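Local coordinates for protein extracellular invertase (Aspergillus kawachii, PDB 5XH8) that probably cleaves the terminal fructose from sucrose and related sugars and, with high transfructosylation activity, passes it on to build fructooligosaccharides such as 1-kestose, at residues A[334-338]-A[339-343]. Numbering follows the deposited sequence.
Sequences TKSGA and PDRFI
The backbone leaves helix 331-336 at G337, whose phi is positive (69°), and runs extended through A338 and P339 into strand 341-348, so that A338 and R341 come to face each other across the link. This is a helix-to-strand connection in the five-bladed beta-propeller domain of a family 32 glycoside hydrolase. R341 reaches back toward the helix: its CG stands beside the backbone N, and a bend at chi3 (-75°) brings the guanidinium against the methyl of A338. That methyl lies over one face of the flat group, set off toward its rim, with CB 3.3 Å from R341 NE and 3.5 Å from R341 CZ. R341 NH1 makes salt bridges to E375 and E421, and R341 NH2 hydrogen-bonds to S333 OG of the same short helix, so the guanidinium is held by both charge and hydrogen bonding. E421 belongs to helix 420-426, whose R420 also packs against S336, A338, P339 and R341. S336 OG lies within hydrogen-bonding reach of both E421 OE2 and the carbonyl oxygen of P332, which must share its single proton, while standing obliquely to the guanidinium, 4.0 Å from R341 NH2, without bonding to it. The same oxygen accepts a weak, bent bond from A338 N, just past the helix end, 3.4 Å from S336 OG with an N-H...O angle of 136°.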
# COMPACT_ATOMS: atom_id res chain seq x y z
N THR A 334 23.31 22.97 26.27
CA THR A 334 24.69 23.30 26.59
C THR A 334 24.81 24.76 27.04
O THR A 334 25.51 25.04 28.02
CB THR A 334 25.61 23.02 25.39
OG1 THR A 334 25.56 21.62 25.12
CG2 THR A 334 27.07 23.42 25.67
N LYS A 335 24.11 25.69 26.39
CA LYS A 335 24.13 27.10 26.83
C LYS A 335 23.43 27.31 28.16
O LYS A 335 23.87 28.11 28.96
CB LYS A 335 23.53 28.03 25.78
CG LYS A 335 24.33 28.11 24.49
CD LYS A 335 23.49 28.72 23.39
CE LYS A 335 24.09 28.42 22.05
NZ LYS A 335 23.35 29.14 20.99
N SER A 336 22.31 26.64 28.39
CA SER A 336 21.52 26.93 29.57
C SER A 336 21.83 26.01 30.74
O SER A 336 21.27 26.17 31.81
CB SER A 336 20.04 26.79 29.22
OG SER A 336 19.75 25.44 28.90
N GLY A 337 22.67 25.01 30.51
CA GLY A 337 22.98 24.00 31.49
C GLY A 337 21.85 23.05 31.81
O GLY A 337 21.86 22.46 32.88
N ALA A 338 20.88 22.88 30.91
CA ALA A 338 19.74 22.00 31.20
C ALA A 338 20.14 20.52 31.19
O ALA A 338 21.02 20.14 30.45
CB ALA A 338 18.62 22.21 30.18
N PRO A 339 19.45 19.67 31.97
CA PRO A 339 19.60 18.25 31.78
C PRO A 339 18.77 17.82 30.54
O PRO A 339 18.20 18.69 29.84
CB PRO A 339 19.02 17.67 33.06
CG PRO A 339 17.93 18.61 33.40
CD PRO A 339 18.40 19.97 32.96
N ASP A 340 18.73 16.52 30.26
CA ASP A 340 17.84 15.99 29.20
C ASP A 340 16.41 16.46 29.49
O ASP A 340 15.95 16.45 30.64
CB ASP A 340 17.83 14.47 29.17
CG ASP A 340 19.16 13.84 28.79
OD1 ASP A 340 20.02 14.44 28.11
OD2 ASP A 340 19.31 12.67 29.16
N ARG A 341 15.71 16.90 28.45
CA ARG A 341 14.35 17.43 28.60
C ARG A 341 13.43 16.77 27.61
O ARG A 341 13.89 16.15 26.67
CB ARG A 341 14.36 18.93 28.39
CG ARG A 341 15.00 19.69 29.54
CD ARG A 341 15.00 21.17 29.29
NE ARG A 341 15.99 21.57 28.31
CZ ARG A 341 16.13 22.82 27.86
NH1 ARG A 341 15.32 23.79 28.27
NH2 ARG A 341 17.09 23.10 26.99
N PHE A 342 12.13 16.88 27.86
CA PHE A 342 11.10 16.61 26.89
C PHE A 342 10.33 17.92 26.65
O PHE A 342 9.62 18.41 27.53
CB PHE A 342 10.14 15.52 27.36
CG PHE A 342 9.18 15.08 26.28
CD1 PHE A 342 9.58 14.15 25.32
CD2 PHE A 342 7.91 15.63 26.19
CE1 PHE A 342 8.71 13.77 24.31
CE2 PHE A 342 7.04 15.25 25.18
CZ PHE A 342 7.44 14.33 24.24
N ILE A 343 10.51 18.49 25.45
CA ILE A 343 9.92 19.77 25.08
C ILE A 343 8.70 19.48 24.22
O ILE A 343 8.82 18.78 23.20
CB ILE A 343 10.94 20.61 24.29
CG1 ILE A 343 12.27 20.74 25.05
CG2 ILE A 343 10.33 21.97 23.90
CD1 ILE A 343 12.17 21.31 26.47